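Local coordinates for protein methyl transferase from Methanosarcina acetivorans (Methanosarcina acetivorans, PDB 6MRO) that binds S-adenosyl-L-homocysteine and calcium ions and probably transfers methyl groups from S-adenosylmethionine, to an acceptor that is not established, at residues Q93-E97 and D98-I102; H110-D114 and E115-L119. The protein carries 1 engineered substitution. One frame throughout, in Å; residues are numbered along the deposited sequence. Where two conformers were deposited one is given.

Contact 1: Q93-E97 and D98-I102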
ATOM      1  N   GLN A  93      17.238   4.914  -4.189  1.00 37.27           N
ATOM      2  CA  GLN A  93      18.340   4.237  -4.823  1.00 39.40           C
ATOM      3  C   GLN A  93      17.852   3.169  -5.762  1.00 37.19           C
ATOM      4  O   GLN A  93      18.629   2.551  -6.408  1.00 37.00           O
ATOM      5  CB  GLN A  93      19.263   3.618  -3.819  1.00 43.72           C
ATOM      6  CG  GLN A  93      20.038   4.597  -2.997  1.00 45.98           C
ATOM      7  CD  GLN A  93      21.541   4.456  -3.189  1.00 46.60           C
ATOM      8  OE1 GLN A  93      22.190   3.673  -2.533  1.00 44.57           O
ATOM      9  NE2 GLN A  93      22.076   5.214  -4.080  1.00 46.14           N
ATOM     10  N   LEU A  94      16.541   2.956  -5.807  1.00 37.42           N
ATOM     11  CA  LEU A  94      15.941   2.006  -6.689  1.00 35.31           C
ATOM     12  C   LEU A  94      15.179   2.641  -7.824  1.00 34.17           C
ATOM     13  O   LEU A  94      15.118   2.094  -8.862  1.00 34.10           O
ATOM     14  CB  LEU A  94      14.982   1.087  -5.938  1.00 33.36           C
ATOM     15  CG  LEU A  94      15.569   0.256  -4.836  1.00 34.91           C
ATOM     16  CD1 LEU A  94      14.497  -0.272  -3.954  1.00 34.15           C
ATOM     17  CD2 LEU A  94      16.297  -0.892  -5.477  1.00 37.10           C
ATOM     18  N   PHE A  95      14.572   3.788  -7.585  1.00 31.92           N
ATOM     19  CA  PHE A  95      13.769   4.457  -8.594  1.00 28.87           C
ATOM     20  C   PHE A  95      14.217   5.906  -8.708  1.00 35.07           C
ATOM     21  O   PHE A  95      14.710   6.497  -7.742  1.00 39.31           O
ATOM     22  CB  PHE A  95      12.259   4.416  -8.267  1.00 24.83           C
ATOM     23  CG  PHE A  95      11.753   3.068  -7.810  1.00 28.44           C
ATOM     24  CD1 PHE A  95      11.247   2.903  -6.525  1.00 26.50           C
ATOM     25  CD2 PHE A  95      11.772   1.970  -8.665  1.00 30.24           C
ATOM     26  CE1 PHE A  95      10.772   1.676  -6.099  1.00 30.96           C
ATOM     27  CE2 PHE A  95      11.295   0.735  -8.246  1.00 27.44           C
ATOM     28  CZ  PHE A  95      10.804   0.582  -6.963  1.00 30.44           C
ATOM     29  N   THR A  96      14.065   6.475  -9.899  1.00 32.93           N
ATOM     30  CA  THR A  96      14.336   7.892 -10.060  1.00 34.71           C
ATOM     31  C   THR A  96      13.081   8.688  -9.703  1.00 33.67           C
ATOM     32  O   THR A  96      12.016   8.134  -9.413  1.00 30.34           O
ATOM     33  CB  THR A  96      14.811   8.210 -11.480  1.00 41.84           C
ATOM     34  OG1 THR A  96      13.947   7.577 -12.435  1.00 45.67           O
ATOM     35  CG2 THR A  96      16.239   7.721 -11.684  1.00 47.09           C
ATOM     36  N   GLU A  97      13.215  10.008  -9.726  1.00 38.04           N
ATOM     37  CA  GLU A  97      12.114  10.904  -9.403  1.00 37.77           C
ATOM     38  C   GLU A  97      11.033  10.845 -10.480  1.00 35.56           C
ATOM     39  O   GLU A  97      11.309  10.547 -11.645  1.00 35.38           O
ATOM     40  CB  GLU A  97      12.650  12.335  -9.269  1.00 43.79           C
ATOM     41  CG  GLU A  97      11.666  13.375  -8.752  1.00 45.32           C
ATOM     42  CD  GLU A  97      12.279  14.772  -8.666  1.00 49.00           C
ATOM     43  OE1 GLU A  97      13.496  14.919  -8.934  1.00 50.42           O
ATOM     44  OE2 GLU A  97      11.530  15.724  -8.355  1.00 47.66           O
ATOM     45  N   ASP A  98       9.786  11.126 -10.075  1.00 31.94           N
ATOM     46  CA  ASP A  98       8.683  11.362 -11.012  1.00 32.42           C
ATOM     47  C   ASP A  98       8.514  10.182 -11.972  1.00 32.28           C
ATOM     48  O   ASP A  98       8.476  10.337 -13.191  1.00 39.31           O
ATOM     49  CB  ASP A  98       8.896  12.664 -11.792  1.00 36.10           C
ATOM     50  CG  ASP A  98       9.124  13.867 -10.887  1.00 44.60           C
ATOM     51  OD1 ASP A  98       8.503  13.954  -9.813  1.00 47.18           O
ATOM     52  OD2 ASP A  98       9.937  14.738 -11.258  1.00 53.45           O
ATOM     53  N   GLU A  99       8.434   8.980 -11.416  1.00 30.39           N
ATOM     54  CA  GLU A  99       8.376   7.782 -12.244  1.00 30.11           C
ATOM     55  C   GLU A  99       7.003   7.128 -12.299  1.00 29.36           C
ATOM     56  O   GLU A  99       6.601   6.636 -13.358  1.00 28.71           O
ATOM     57  CB  GLU A  99       9.402   6.761 -11.747  1.00 30.52           C
ATOM     58  CG  GLU A  99      10.809   7.073 -12.201  1.00 32.63           C
ATOM     59  CD  GLU A  99      10.893   7.240 -13.701  1.00 34.45           C
ATOM     60  OE1 GLU A  99      11.405   8.286 -14.163  1.00 33.40           O
ATOM     61  OE2 GLU A  99      10.437   6.327 -14.416  1.00 34.13           O
ATOM     62  N   PHE A 100       6.263   7.110 -11.197  1.00 24.11           N
ATOM     63  CA  PHE A 100       5.046   6.312 -11.103  1.00 21.33           C
ATOM     64  C   PHE A 100       3.796   7.177 -11.223  1.00 22.25           C
ATOM     65  O   PHE A 100       3.703   8.235 -10.595  1.00 26.38           O
ATOM     66  CB  PHE A 100       5.023   5.532  -9.781  1.00 20.89           C
ATOM     67  CG  PHE A 100       6.057   4.453  -9.716  1.00 19.55           C
ATOM     68  CD1 PHE A 100       7.244   4.656  -9.039  1.00 22.21           C
ATOM     69  CD2 PHE A 100       5.854   3.245 -10.364  1.00 21.37           C
ATOM     70  CE1 PHE A 100       8.220   3.656  -8.998  1.00 22.07           C
ATOM     71  CE2 PHE A 100       6.832   2.252 -10.345  1.00 21.78           C
ATOM     72  CZ  PHE A 100       8.007   2.454  -9.653  1.00 22.98           C
ATOM     73  N   ASP A 101       2.841   6.712 -12.034  1.00 21.55           N
ATOM     74  CA  ASP A 101       1.513   7.322 -12.096  1.00 21.76           C
ATOM     75  C   ASP A 101       0.667   7.014 -10.859  1.00 22.66           C
ATOM     76  O   ASP A 101      -0.223   7.797 -10.503  1.00 23.30           O
ATOM     77  CB  ASP A 101       0.785   6.817 -13.338  1.00 22.53           C
ATOM     78  CG  ASP A 101       1.538   7.116 -14.594  1.00 27.38           C
ATOM     79  OD1 ASP A 101       2.049   6.167 -15.228  1.00 26.02           O
ATOM     80  OD2 ASP A 101       1.623   8.313 -14.944  1.00 27.77           O
ATOM     81  N   ILE A 102       0.895   5.862 -10.232  1.00 19.02           N
ATOM     82  CA  ILE A 102       0.099   5.376  -9.107  1.00 17.92           C
ATOM     83  C   ILE A 102       1.052   4.778  -8.087  1.00 17.55           C
ATOM     84  O   ILE A 102       1.961   4.021  -8.458  1.00 17.36           O
ATOM     85  CB  ILE A 102      -0.917   4.299  -9.539  1.00 21.32           C
ATOM     86  CG1 ILE A 102      -1.889   4.809 -10.597  1.00 26.57           C
ATOM     87  CG2 ILE A 102      -1.639   3.690  -8.328  1.00 27.47           C
ATOM     88  CD1 ILE A 102      -2.129   3.771 -11.701  1.00 29.51           C
TER
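Phe95 and Phe100 meet in the turn that leads into strand 100-106, the fourth strand of a Rossmann-like methyltransferase sheet. They form a T-shaped pair. The edge of the Phe100 ring is directed at the face of the Phe95 ring. The planes stand at 89° and the centroids are 5.1 Å apart. The foremost atom is Phe100 CE1, which lies 3.8 Å from Phe95 CG, toward the rim of the ring. The other face of the Phe95 ring is covered by Leu94 CB. Both rings also touch Leu37, Thr58 and Val127, so the pair belongs to the packing between sheet and helix 114-127.

Further out on the turn, Thr96 OG1 gives a weak hydrogen bond to Glu99 OE1, at 3.2 Å. The Glu99 chain is bent at chi2 (-54°), and this fold brings its carboxylate back to the threonine hydroxyl. Glu97 and Asp98 run side by side in the same direction. Their carboxylates are close, with Glu97 OE2 3.5 Å from Asp98 OD2, a pairing of like charges that is probably unfavourable by itself. Lys194 makes a salt bridge to Asp98 OD1 and probably eases it. An asparagine here would remove the negative charge and probably leave Lys194 without its salt-bridge mate. Asp98 takes up a left-handed backbone conformation, consistent with the sharp turn of the chain here. The whole is a turn at the end of the loop between strands 82-85 and 100-106, with aromatic residues facing the core and the acidic ones on the outer side of the turn, within the Rossmann-like fold of S-adenosylmethionine-dependent methyltransferases.

Contact 2: H110-D114 and E115-L119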
ATOM      1  N   HIS A 110       0.408   1.867   7.831  1.00 22.46           N
ATOM      2  CA  HIS A 110      -0.020   1.375   9.135  1.00 27.96           C
ATOM      3  C   HIS A 110       1.154   0.929   9.999  1.00 29.16           C
ATOM      4  O   HIS A 110       1.116   1.087  11.221  1.00 29.36           O
ATOM      5  CB  HIS A 110      -1.017   0.222   8.921  1.00 32.19           C
ATOM      6  CG  HIS A 110      -1.415  -0.499  10.172  1.00 38.93           C
ATOM      7  ND1 HIS A 110      -2.247   0.057  11.122  1.00 39.56           N
ATOM      8  CD2 HIS A 110      -1.123  -1.748  10.612  1.00 39.09           C
ATOM      9  CE1 HIS A 110      -2.434  -0.810  12.103  1.00 39.81           C
ATOM     10  NE2 HIS A 110      -1.765  -1.915  11.817  1.00 39.55           N
ATOM     11  N   VAL A 111       2.211   0.378   9.394  1.00 25.51           N
ATOM     12  CA  VAL A 111       3.314  -0.158  10.186  1.00 25.54           C
ATOM     13  C   VAL A 111       4.517   0.767  10.244  1.00 27.80           C
ATOM     14  O   VAL A 111       5.411   0.535  11.069  1.00 33.91           O
ATOM     15  CB  VAL A 111       3.754  -1.554   9.688  1.00 27.64           C
ATOM     16  CG1 VAL A 111       2.588  -2.517   9.729  1.00 26.78           C
ATOM     17  CG2 VAL A 111       4.353  -1.480   8.295  1.00 25.51           C
ATOM     18  N   ILE A 112       4.568   1.806   9.407  1.00 25.21           N
ATOM     19  CA  ILE A 112       5.664   2.765   9.464  1.00 27.08           C
ATOM     20  C   ILE A 112       5.664   3.457  10.822  1.00 33.33           C
ATOM     21  O   ILE A 112       4.626   3.947  11.287  1.00 36.01           O
ATOM     22  CB  ILE A 112       5.522   3.773   8.311  1.00 27.64           C
ATOM     23  CG1 ILE A 112       5.681   3.072   6.961  1.00 22.41           C
ATOM     24  CG2 ILE A 112       6.544   4.919   8.439  1.00 30.21           C
ATOM     25  CD1 ILE A 112       7.075   2.458   6.735  1.00 24.20           C
ATOM     26  N   THR A 113       6.829   3.506  11.467  1.00 34.14           N
ATOM     27  CA  THR A 113       6.925   4.099  12.795  1.00 39.54           C
ATOM     28  C   THR A 113       6.915   5.623  12.719  1.00 37.25           C
ATOM     29  O   THR A 113       7.193   6.224  11.679  1.00 34.01           O
ATOM     30  CB  THR A 113       8.197   3.655  13.522  1.00 40.72           C
ATOM     31  OG1 THR A 113       9.337   4.250  12.884  1.00 40.43           O
ATOM     32  CG2 THR A 113       8.334   2.136  13.496  1.00 41.85           C
ATOM     33  N   ASP A 114       6.614   6.243  13.863  1.00 39.58           N
ATOM     34  CA  ASP A 114       6.521   7.700  13.933  1.00 44.35           C
ATOM     35  C   ASP A 114       7.805   8.363  13.451  1.00 44.39           C
ATOM     36  O   ASP A 114       7.764   9.312  12.657  1.00 45.21           O
ATOM     37  CB  ASP A 114       6.208   8.142  15.364  1.00 51.85           C
ATOM     38  CG  ASP A 114       4.768   7.874  15.761  1.00 60.32           C
ATOM     39  OD1 ASP A 114       3.976   7.433  14.900  1.00 63.26           O
ATOM     40  OD2 ASP A 114       4.432   8.105  16.941  1.00 65.21           O
ATOM     41  N   GLU A 115       8.959   7.883  13.917  0.60 45.24           N
ATOM     42  CA  GLU A 115      10.218   8.523  13.545  0.60 46.67           C
ATOM     43  C   GLU A 115      10.575   8.325  12.079  0.60 45.86           C
ATOM     44  O   GLU A 115      11.475   9.009  11.581  0.60 46.82           O
ATOM     45  CB  GLU A 115      11.354   8.012  14.434  0.60 47.63           C
ATOM     46  CG  GLU A 115      11.422   8.715  15.781  0.60 49.08           C
ATOM     47  CD  GLU A 115      12.586   8.253  16.629  0.60 50.60           C
ATOM     48  OE1 GLU A 115      13.262   9.114  17.230  0.60 53.16           O
ATOM     49  OE2 GLU A 115      12.826   7.031  16.700  0.60 50.93           O
ATOM     50  N   GLU A 116       9.895   7.418  11.377  1.00 44.46           N
ATOM     51  CA  GLU A 116      10.132   7.191   9.960  1.00 42.43           C
ATOM     52  C   GLU A 116       9.045   7.782   9.072  1.00 35.39           C
ATOM     53  O   GLU A 116       9.126   7.645   7.849  1.00 33.79           O
ATOM     54  CB  GLU A 116      10.265   5.686   9.683  1.00 43.57           C
ATOM     55  CG  GLU A 116      11.406   4.984  10.437  1.00 50.76           C
ATOM     56  CD  GLU A 116      12.779   5.609  10.194  1.00 59.45           C
ATOM     57  OE1 GLU A 116      13.141   5.834   9.020  1.00 63.61           O
ATOM     58  OE2 GLU A 116      13.517   5.853  11.173  1.00 63.51           O
ATOM     59  N   ARG A 117       8.041   8.454   9.650  1.00 37.18           N
ATOM     60  CA  ARG A 117       6.878   8.881   8.874  1.00 38.05           C
ATOM     61  C   ARG A 117       7.217  10.016   7.908  1.00 33.13           C
ATOM     62  O   ARG A 117       6.780   9.997   6.753  1.00 31.61           O
ATOM     63  CB  ARG A 117       5.739   9.295   9.811  1.00 45.31           C
ATOM     64  CG  ARG A 117       4.906   8.132  10.344  1.00 49.88           C
ATOM     65  CD  ARG A 117       3.412   8.434  10.267  1.00 52.32           C
ATOM     66  NE  ARG A 117       2.577   7.498  11.028  1.00 58.11           N
ATOM     67  CZ  ARG A 117       2.373   6.221  10.700  1.00 58.61           C
ATOM     68  NH1 ARG A 117       2.960   5.700   9.633  1.00 57.61           N
ATOM     69  NH2 ARG A 117       1.584   5.454  11.447  1.00 60.14           N
ATOM     70  N   LEU A 118       7.967  11.029   8.359  1.00 36.06           N
ATOM     71  CA  LEU A 118       8.311  12.131   7.460  1.00 37.67           C
ATOM     72  C   LEU A 118       9.137  11.628   6.285  1.00 35.11           C
ATOM     73  O   LEU A 118       8.842  11.941   5.125  1.00 32.94           O
ATOM     74  CB  LEU A 118       9.063  13.236   8.210  1.00 44.82           C
ATOM     75  CG  LEU A 118       9.964  14.159   7.366  1.00 50.19           C
ATOM     76  CD1 LEU A 118       9.164  14.963   6.338  1.00 52.66           C
ATOM     77  CD2 LEU A 118      10.798  15.106   8.243  1.00 51.10           C
ATOM     78  N   LEU A 119      10.177  10.840   6.575  1.00 35.42           N
ATOM     79  CA  LEU A 119      10.982  10.225   5.523  1.00 35.72           C
ATOM     80  C   LEU A 119      10.115   9.408   4.573  1.00 35.01           C
ATOM     81  O   LEU A 119      10.294   9.460   3.349  1.00 37.07           O
ATOM     82  CB  LEU A 119      12.060   9.343   6.155  1.00 39.02           C
ATOM     83  CG  LEU A 119      13.091   8.697   5.236  1.00 41.07           C
ATOM     84  CD1 LEU A 119      13.864   9.787   4.524  1.00 40.30           C
ATOM     85  CD2 LEU A 119      14.028   7.778   6.017  1.00 39.98           C
TER
HETATM   86  O   HOH W   1       8.887  11.161  11.225  1.00 52.01           O
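Ile112 and Arg117 meet where the loop after strand 100-106 passes into helix 114-127. The guanidinium of Arg117 lies back over the loop, with one face turned to the carbonyl of Ile112. Arg117 NH1 comes to 2.9 Å from Ile112 O, but the angle is too poor for a hydrogen bond. That oxygen is bonded by Arg151 instead, while Arg117 NH1 bonds to Phe109 O. A cation-pi contact with Phe109 also holds the Arg117 group. The arginine chain bends at chi2 (-135°), which turns its end toward the loop. Asp114 crosses it at a slant, with the carboxylate and guanidinium planes 54° apart. Asp114 OD1 stays 4.1 Å from Arg117 NE, well out of the guanidinium plane, so only the charges attract.

Thr113 and Glu116 lie side by side and point the same way. Thr113 OG1 touches Glu116 CG at 3.3 Å. Ile112 CG2 packs against Glu116 CB, 4.0 Å away. The backbone closes the first turn: Glu116 N bonds to Thr113 O at 3.0 Å, and Arg117 N to Asp114 O at 3.1 Å. A water links Asp114 O to Leu118 N.

Glu116 and Leu119 reach the loop at Leu89, His110 stacks edge-to-face with Phe139 of strand 132-139, and Val111 touches the bound S-adenosyl-L-homocysteine. The junction thus joins helix 114-127 to the ligand pocket and the neighbouring strand.

In the fold
Contact 1 precedes contact 2 along the chain. Their centres are about 20 Å apart, and their nearest atoms about 11 Å, so they do not touch. Strand 100-106 begins within contact 1. Helix 114-127 begins within contact 2, after the loop that follows the strand. The two contacts therefore mark the start of the strand and the start of the helix in one strand-loop-helix unit of the methyltransferase domain. The helix then runs back, and its last residue, Val127, packs on the aromatic pair of contact 1. The ligand relates to them unequally. Contact 2 supplies Val111 to the S-adenosyl-L-homocysteine pocket, whereas the side chain of Phe95 in contact 1 is about 9 Å from the ligand.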